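Local coordinates for putative uncharacterized protein Ta1305 (Thermoplasma acidophilum, PDB 4RKS), which catalyses the ATP-dependent phosphorylation of (R)-mevalonate at its 3-hydroxyl, a step of an alternative mevalonate pathway to isoprenoids found in extreme acidophiles, at residues Gly26-Pro31 / Gly330-Arg335; Ile65-Arg70 / Tyr115-Phe120; Phe200-Asn205 / Glu271-Leu276. All blocks are in the same frame, centred on the assembly; numbering follows the deposited sequence.

Contact 1: residues Gly26-Pro31 / Gly330-Arg335; sequences GSTAYP and GAWHRR
Thr28 packs against one face of the indole of Trp332, the two side chains running side by side from a hydrogen-bonded antiparallel pair. CB of Thr28 sits over one face of the five-membered ring, 4.0 Å from its centroid, a CH-pi contact displaced toward the rim. The indole reaches this place because CG of Trp332 is wedged between the backbone N and the carbonyl carbon (chi1 53°), which folds the ring back over the neighbouring strand. Its pyrrole edge then faces Tyr30: NE1 of Trp332 donates to OH of Tyr30 over 3.1 Å, nearly in the indole plane, and the two rings meet rim to rim with planes 32° apart. On the other side of the ladder Ala29 CB and Ala331 CB pack at 3.6 Å, while helix 128-141 covers them. The backbones are joined by Thr28 N to Trp332 O, Trp332 N to Thr28 O and Arg334 N to Gly26 O, the last almost straight at 177°. A water bound to Thr28 OG1 at 2.7 Å also receives a bond from Arg334 NH2, so one water bridges the threonine hydroxyl and the guanidinium, weakly on the Arg334 side. In this GHMP-family kinase, residues 332-333, from the C-terminal end of the chain, add a short antiparallel strand to strand 24-34 of the N-terminal domain.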
# COMPACT_ATOMS: atom_id res chain seq x y z
N GLY A 26 14.83 0.64 -15.34
CA GLY A 26 14.22 1.39 -14.27
C GLY A 26 12.71 1.21 -14.22
O GLY A 26 12.07 0.86 -15.21
N SER A 27 12.14 1.46 -13.05
CA SER A 27 10.69 1.35 -12.89
C SER A 27 10.21 2.30 -11.79
O SER A 27 11.03 2.86 -11.07
CB SER A 27 10.28 -0.08 -12.57
OG SER A 27 10.94 -0.55 -11.41
N THR A 28 8.89 2.45 -11.67
CA THR A 28 8.27 3.38 -10.71
C THR A 28 6.96 2.78 -10.18
O THR A 28 6.19 2.25 -10.96
CB THR A 28 7.98 4.76 -11.39
OG1 THR A 28 9.21 5.36 -11.82
CG2 THR A 28 7.24 5.74 -10.43
N ALA A 29 6.70 2.85 -8.88
CA ALA A 29 5.36 2.51 -8.37
C ALA A 29 4.94 3.53 -7.31
O ALA A 29 5.76 4.35 -6.86
CB ALA A 29 5.33 1.10 -7.81
N TYR A 30 3.67 3.47 -6.91
CA TYR A 30 3.07 4.43 -5.98
C TYR A 30 2.66 3.76 -4.68
O TYR A 30 2.25 2.60 -4.70
CB TYR A 30 1.87 5.13 -6.65
CG TYR A 30 2.32 5.78 -7.92
CD1 TYR A 30 3.07 6.95 -7.88
CD2 TYR A 30 2.09 5.19 -9.16
CE1 TYR A 30 3.54 7.53 -9.03
CE2 TYR A 30 2.56 5.76 -10.33
CZ TYR A 30 3.29 6.94 -10.25
OH TYR A 30 3.77 7.53 -11.38
N PRO A 31 2.77 4.48 -3.55
CA PRO A 31 2.39 3.94 -2.24
C PRO A 31 0.89 3.69 -2.13
O PRO A 31 0.09 4.05 -3.00
CB PRO A 31 2.85 5.02 -1.26
CG PRO A 31 2.73 6.30 -2.06
CD PRO A 31 3.15 5.91 -3.47
N GLY A 330 -1.12 1.72 -11.55
CA GLY A 330 -0.17 0.70 -11.11
C GLY A 330 1.29 0.97 -11.47
O GLY A 330 1.60 2.01 -12.05
N ALA A 331 2.19 0.06 -11.09
CA ALA A 331 3.62 0.22 -11.32
C ALA A 331 3.95 0.23 -12.80
O ALA A 331 3.22 -0.36 -13.60
CB ALA A 331 4.39 -0.90 -10.61
N TRP A 332 5.04 0.88 -13.19
CA TRP A 332 5.37 0.94 -14.63
C TRP A 332 6.86 0.97 -14.88
O TRP A 332 7.64 1.36 -14.02
CB TRP A 332 4.68 2.15 -15.30
CG TRP A 332 4.94 3.49 -14.63
CD1 TRP A 332 4.30 4.01 -13.54
CD2 TRP A 332 5.89 4.48 -15.04
NE1 TRP A 332 4.80 5.26 -13.24
CE2 TRP A 332 5.77 5.57 -14.16
CE3 TRP A 332 6.83 4.55 -16.08
CZ2 TRP A 332 6.57 6.72 -14.27
CZ3 TRP A 332 7.60 5.69 -16.20
CH2 TRP A 332 7.47 6.76 -15.29
N HIS A 333 7.28 0.56 -16.07
CA HIS A 333 8.71 0.47 -16.33
C HIS A 333 9.17 1.43 -17.42
O HIS A 333 8.38 1.93 -18.24
CB HIS A 333 9.08 -0.97 -16.70
CG HIS A 333 8.69 -1.36 -18.10
ND1 HIS A 333 9.53 -1.19 -19.18
CD2 HIS A 333 7.56 -1.90 -18.59
CE1 HIS A 333 8.92 -1.60 -20.28
NE2 HIS A 333 7.72 -2.03 -19.95
N ARG A 334 10.48 1.69 -17.43
CA ARG A 334 11.11 2.43 -18.51
C ARG A 334 11.79 1.46 -19.47
O ARG A 334 12.05 0.31 -19.10
CB ARG A 334 12.13 3.43 -17.96
CG ARG A 334 11.52 4.47 -17.04
CD ARG A 334 12.59 5.19 -16.25
NE ARG A 334 12.03 6.10 -15.27
CZ ARG A 334 11.54 7.30 -15.56
NH1 ARG A 334 11.53 7.72 -16.82
NH2 ARG A 334 11.05 8.07 -14.61
N ARG A 335 12.06 1.90 -20.69
CA ARG A 335 12.83 1.10 -21.63
C ARG A 335 14.21 0.80 -21.04
O ARG A 335 14.85 1.70 -20.49
CB ARG A 335 12.97 1.81 -22.98
CG ARG A 335 11.63 2.12 -23.67
CD ARG A 335 11.81 2.85 -25.01
NE ARG A 335 12.15 4.27 -24.85
CZ ARG A 335 11.27 5.24 -24.63
NH1 ARG A 335 11.68 6.49 -24.50
NH2 ARG A 335 9.97 4.96 -24.53
O HOH W 1 15.43 2.10 -18.01
O HOH W 2 9.51 7.99 -12.24

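Contact 2: residues Ile65-Arg70 / Tyr115-Phe120; sequences IRSETR and YSSQNF
Arg66 and Phe120 are brought face to face by two different first torsions. In Arg66, CG stands between the backbone N and the carbonyl carbon (chi1 71°), and the chain then runs extended to NE; in Phe120, CG is turned away from its carbonyl carbon (chi1 -55°), which lays the ring flat against the guanidinium. The planes are only 12° apart and CZ of Arg66 is 4.0 Å from the ring centroid, a stacked cation-pi pair. Glu68 fixes the rotation of the guanidinium from its edge. NE and NH2 of Arg66 both grip OE2 of Glu68, at 2.8 Å for NE, approaching from one face of the carboxylate plane, and NH1 of Arg66 is held by Ser64 O. The carboxylate also brushes the phenyl ring, with Glu68 OE1 3.8 Å from Phe120 CE1.

These groups lie on one face of a regular antiparallel ladder between strands 66-73 and 113-120, part of the N-terminal domain of the GHMP kinase fold. Residues 115-119 of the second strand belong to the ATP site. Pairs Arg66 with Phe120, Glu68 with Gln118 and Arg70 with Ser116 carry the backbone bonds, such as Gln118 N to Glu68 O at 2.8 Å.

The opposite face, with Ser67, Thr69, Ser117 and Asn119, is buried. Ser67 OG donates to Asn119 OD1 over 2.6 Å, tilted out of the amide's carbonyl plane, while Asn119 ND2 turns to Leu123 O. Farther along, Thr69 OG1 meets the edge of the Tyr115 ring, 3.5 Å from CE1, and its hydroxyl is bonded to Ser133 of helix 128-141.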
# COMPACT_ATOMS: atom_id res chain seq x y z
N ILE A 65 4.89 11.79 -5.36
CA ILE A 65 5.02 10.79 -4.29
C ILE A 65 5.11 9.41 -4.93
O ILE A 65 4.16 8.93 -5.56
CB ILE A 65 3.85 10.85 -3.29
CG1 ILE A 65 3.71 12.26 -2.69
CG2 ILE A 65 4.06 9.85 -2.16
CD1 ILE A 65 2.68 12.33 -1.60
N ARG A 66 6.27 8.77 -4.79
CA ARG A 66 6.57 7.58 -5.59
C ARG A 66 7.82 6.86 -5.11
O ARG A 66 8.62 7.43 -4.35
CB ARG A 66 6.77 7.97 -7.04
CG ARG A 66 8.07 8.74 -7.26
CD ARG A 66 7.99 9.57 -8.51
NE ARG A 66 9.27 10.10 -8.94
CZ ARG A 66 9.84 11.21 -8.47
NH1 ARG A 66 9.23 11.92 -7.52
NH2 ARG A 66 11.01 11.61 -8.95
N SER A 67 7.99 5.62 -5.58
CA SER A 67 9.25 4.89 -5.43
C SER A 67 9.87 4.59 -6.81
O SER A 67 9.21 4.01 -7.68
CB SER A 67 9.04 3.61 -4.65
OG SER A 67 10.28 2.99 -4.35
N GLU A 68 11.13 4.98 -7.00
CA GLU A 68 11.86 4.69 -8.25
C GLU A 68 12.96 3.64 -8.05
O GLU A 68 13.76 3.71 -7.11
CB GLU A 68 12.48 5.95 -8.83
CG GLU A 68 11.47 7.04 -9.19
CD GLU A 68 12.12 8.22 -9.89
OE1 GLU A 68 13.37 8.32 -9.84
OE2 GLU A 68 11.38 9.03 -10.48
N THR A 69 13.00 2.70 -8.98
CA THR A 69 13.84 1.51 -8.86
C THR A 69 14.76 1.38 -10.06
O THR A 69 14.38 1.71 -11.18
CB THR A 69 12.97 0.25 -8.75
OG1 THR A 69 12.46 0.17 -7.43
CG2 THR A 69 13.76 -1.03 -9.06
N ARG A 70 15.98 0.90 -9.81
CA ARG A 70 16.92 0.57 -10.87
C ARG A 70 17.50 -0.83 -10.59
O ARG A 70 18.09 -1.07 -9.52
CB ARG A 70 18.02 1.64 -10.96
CG ARG A 70 19.22 1.34 -11.85
CD ARG A 70 18.93 1.47 -13.33
NE ARG A 70 18.18 2.69 -13.64
CZ ARG A 70 17.72 2.99 -14.85
NH1 ARG A 70 17.94 2.17 -15.89
NH2 ARG A 70 17.03 4.11 -15.03
N TYR A 115 20.06 -3.91 -6.90
CA TYR A 115 18.80 -3.19 -6.76
C TYR A 115 19.06 -1.86 -6.06
O TYR A 115 19.65 -1.82 -5.00
CB TYR A 115 17.78 -4.04 -5.96
CG TYR A 115 16.55 -3.31 -5.41
CD1 TYR A 115 15.64 -2.67 -6.25
CD2 TYR A 115 16.29 -3.31 -4.05
CE1 TYR A 115 14.51 -2.03 -5.73
CE2 TYR A 115 15.17 -2.69 -3.53
CZ TYR A 115 14.29 -2.05 -4.36
OH TYR A 115 13.19 -1.44 -3.81
N SER A 116 18.59 -0.78 -6.67
CA SER A 116 18.74 0.55 -6.11
C SER A 116 17.38 1.23 -6.08
O SER A 116 16.67 1.31 -7.10
CB SER A 116 19.75 1.38 -6.91
OG SER A 116 19.86 2.69 -6.38
N SER A 117 17.01 1.67 -4.88
CA SER A 117 15.72 2.29 -4.60
C SER A 117 15.88 3.77 -4.23
O SER A 117 16.76 4.11 -3.42
CB SER A 117 15.04 1.54 -3.46
OG SER A 117 13.84 2.19 -3.09
N GLN A 118 15.05 4.64 -4.81
CA GLN A 118 14.93 6.03 -4.36
C GLN A 118 13.45 6.35 -4.12
O GLN A 118 12.65 6.36 -5.06
CB GLN A 118 15.53 7.01 -5.39
CG GLN A 118 17.01 6.70 -5.72
CD GLN A 118 17.72 7.80 -6.52
OE1 GLN A 118 17.33 8.96 -6.47
NE2 GLN A 118 18.77 7.42 -7.24
N ASN A 119 13.11 6.59 -2.85
CA ASN A 119 11.76 6.98 -2.45
C ASN A 119 11.58 8.49 -2.32
O ASN A 119 12.47 9.19 -1.81
CB ASN A 119 11.39 6.32 -1.13
CG ASN A 119 11.22 4.83 -1.25
OD1 ASN A 119 11.41 4.26 -2.33
ND2 ASN A 119 10.87 4.17 -0.15
N PHE A 120 10.44 9.00 -2.77
CA PHE A 120 10.15 10.44 -2.71
C PHE A 120 8.81 10.68 -2.05
O PHE A 120 7.80 10.18 -2.52
CB PHE A 120 10.15 11.04 -4.11
CG PHE A 120 11.40 10.79 -4.89
CD1 PHE A 120 11.59 9.58 -5.55
CD2 PHE A 120 12.40 11.75 -4.96
CE1 PHE A 120 12.76 9.33 -6.26
CE2 PHE A 120 13.56 11.51 -5.67
CZ PHE A 120 13.74 10.29 -6.32

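Contact 3: residues Phe200-Asn205 / Glu271-Leu276; sequences FDYQRN and ENMQKL. With SO4 (sulfate ion), chain D; SO4 (sulfate ion), chain E.
Phe200 and Met273 supply the main apolar contact between the 200-205 loop and the start of helix 271-283. CG of Met273 rests over one face of the phenyl ring, 3.6 Å from its centroid and displaced toward the rim, while the sulfur, farther out, meets the same ring obliquely in a Met-aromatic contact. At the edge of that ring, in its plane, CD2 of Leu276 approaches CZ of Phe200 to 3.8 Å. Met273 SD lies obliquely to the Tyr202 ring as well, so one thioether lies near both aromatic residues of the loop. Val299 of strand 298-304 packs against Phe200, Met273 and Leu276.

The polar link is made by the Tyr202 hydroxyl. In Tyr202, CG is turned away from the carbonyl carbon (chi1 -57°), and the Tyr202 and Asn272 side chains cross at about a right angle. Backbone N of Asn272, in the first turn of the helix, donates to OH of Tyr202 over 3.0 Å with an angle of 157°, giving an amide at the helix start a side-chain acceptor. Asn272 CB lies 3.2 Å from the same oxygen.

Two sulfates, both probably from the crystallisation liquor, each bind a backbone amide of one segment. One accepts from Glu271 N at 2.6 Å through its O3, where the helix N terminus may add to the attraction; the other accepts from Gln203 N at 2.8 Å through its O2. The Arg270 side chain also bonds sulfate. The arrangement is a loop packed on a helix N terminus in the C-terminal part of this GHMP-family kinase: the loop after strand 193-199, which carries the ATP-binding Arg204, sits on helix 271-283.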
# COMPACT_ATOMS: atom_id res chain seq x y z
N PHE A 200 0.63 13.05 11.69
CA PHE A 200 0.97 13.42 13.07
C PHE A 200 2.35 12.86 13.44
O PHE A 200 2.81 11.91 12.83
CB PHE A 200 -0.09 12.91 14.04
CG PHE A 200 -1.46 13.49 13.82
CD1 PHE A 200 -2.28 13.01 12.82
CD2 PHE A 200 -1.92 14.52 14.63
CE1 PHE A 200 -3.53 13.55 12.62
CE2 PHE A 200 -3.17 15.07 14.43
CZ PHE A 200 -3.98 14.58 13.42
N ASP A 201 3.01 13.45 14.43
CA ASP A 201 4.41 13.09 14.68
C ASP A 201 4.62 11.96 15.70
O ASP A 201 5.77 11.63 16.02
CB ASP A 201 5.21 14.32 15.11
CG ASP A 201 4.61 15.03 16.31
OD1 ASP A 201 4.79 16.27 16.41
OD2 ASP A 201 3.95 14.37 17.15
N TYR A 202 3.54 11.39 16.23
CA TYR A 202 3.64 10.25 17.13
C TYR A 202 4.45 9.11 16.51
O TYR A 202 4.28 8.79 15.33
CB TYR A 202 2.27 9.71 17.51
CG TYR A 202 1.35 10.72 18.15
CD1 TYR A 202 1.46 11.02 19.51
CD2 TYR A 202 0.37 11.35 17.42
CE1 TYR A 202 0.61 11.93 20.10
CE2 TYR A 202 -0.48 12.26 18.00
CZ TYR A 202 -0.36 12.55 19.34
OH TYR A 202 -1.21 13.46 19.92
N GLN A 203 5.33 8.50 17.30
CA GLN A 203 6.10 7.35 16.84
C GLN A 203 5.14 6.21 16.57
O GLN A 203 4.26 5.93 17.39
CB GLN A 203 7.16 6.94 17.88
N ARG A 204 5.30 5.55 15.43
CA ARG A 204 4.33 4.54 15.01
C ARG A 204 4.69 3.14 15.49
O ARG A 204 5.85 2.80 15.70
CB ARG A 204 4.20 4.54 13.49
CG ARG A 204 5.43 4.02 12.74
CD ARG A 204 5.06 3.63 11.32
NE ARG A 204 4.20 2.46 11.27
CZ ARG A 204 3.46 2.10 10.22
NH1 ARG A 204 3.46 2.85 9.12
NH2 ARG A 204 2.71 1.00 10.28
N ASN A 205 3.65 2.32 15.67
CA ASN A 205 3.84 0.90 15.87
C ASN A 205 4.26 0.27 14.56
O ASN A 205 3.56 0.43 13.55
CB ASN A 205 2.56 0.24 16.38
CG ASN A 205 1.99 0.91 17.61
OD1 ASN A 205 1.35 1.96 17.53
ND2 ASN A 205 2.22 0.30 18.77
N GLU A 271 -3.95 10.81 20.83
CA GLU A 271 -4.86 11.86 21.33
C GLU A 271 -5.22 12.93 20.31
O GLU A 271 -6.40 13.21 20.11
CB GLU A 271 -4.26 12.54 22.58
CG GLU A 271 -5.15 13.65 23.11
CD GLU A 271 -4.60 14.30 24.37
OE1 GLU A 271 -3.96 15.37 24.26
OE2 GLU A 271 -4.83 13.75 25.47
N ASN A 272 -4.23 13.54 19.68
CA ASN A 272 -4.50 14.59 18.70
C ASN A 272 -5.14 14.04 17.43
O ASN A 272 -5.85 14.76 16.71
CB ASN A 272 -3.23 15.36 18.36
CG ASN A 272 -2.73 16.21 19.51
OD1 ASN A 272 -3.47 16.49 20.45
ND2 ASN A 272 -1.47 16.62 19.45
N MET A 273 -4.90 12.76 17.16
CA MET A 273 -5.55 12.09 16.04
C MET A 273 -7.04 11.93 16.32
O MET A 273 -7.88 12.17 15.45
CB MET A 273 -4.91 10.73 15.75
CG MET A 273 -3.52 10.84 15.15
SD MET A 273 -2.67 9.25 15.05
CE MET A 273 -3.54 8.47 13.67
N GLN A 274 -7.37 11.55 17.55
CA GLN A 274 -8.77 11.38 17.94
C GLN A 274 -9.49 12.74 17.97
O GLN A 274 -10.67 12.82 17.64
CB GLN A 274 -8.86 10.67 19.30
CG GLN A 274 -10.30 10.40 19.77
CD GLN A 274 -11.20 9.80 18.68
OE1 GLN A 274 -10.89 8.75 18.10
NE2 GLN A 274 -12.32 10.47 18.41
N LYS A 275 -8.78 13.80 18.34
CA LYS A 275 -9.39 15.13 18.33
C LYS A 275 -9.76 15.55 16.90
O LYS A 275 -10.83 16.14 16.69
CB LYS A 275 -8.46 16.18 18.95
CG LYS A 275 -8.35 16.12 20.47
CD LYS A 275 -7.38 17.17 20.99
CE LYS A 275 -7.19 17.08 22.49
NZ LYS A 275 -6.03 17.90 22.95
N LEU A 276 -8.89 15.27 15.94
CA LEU A 276 -9.18 15.60 14.55
C LEU A 276 -10.41 14.84 14.06
O LEU A 276 -11.31 15.41 13.45
CB LEU A 276 -7.99 15.31 13.64
CG LEU A 276 -8.23 15.48 12.13
CD1 LEU A 276 -8.52 16.94 11.74
CD2 LEU A 276 -7.06 14.94 11.31
S SO4 D . 5.54 9.42 20.94
O1 SO4 D . 4.64 9.43 22.09
O2 SO4 D . 5.27 8.25 20.13
O3 SO4 D . 5.34 10.63 20.15
O4 SO4 D . 6.93 9.38 21.40
S SO4 E . -2.69 8.99 23.73
O1 SO4 E . -4.03 8.42 23.56
O2 SO4 E . -1.73 7.91 23.88
O3 SO4 E . -2.35 9.81 22.58
O4 SO4 E . -2.67 9.83 24.93

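How the contacts relate
Starting from the N terminus, strand 24-34 supplies the first half of contact 1, whose partner comes only at the C-terminal end, so this contact closes a loop spanning almost the whole chain. Within that span contact 2 closes a shorter loop by pairing strands 66-73 and 113-120, and later contact 3 closes another, between residues 200-205 and 271-276; these two follow in series without crossing. Contacts 1 and 2 adjoin, since strand 24-34 also pairs with strand 66-73, through Ala29 O to Ser67 N and Ser27 O to Thr69 N. Contact 3 stands apart, about 32 Å from contact 1 between centres, and ties loop to helix on the opposite side of the chain's centre.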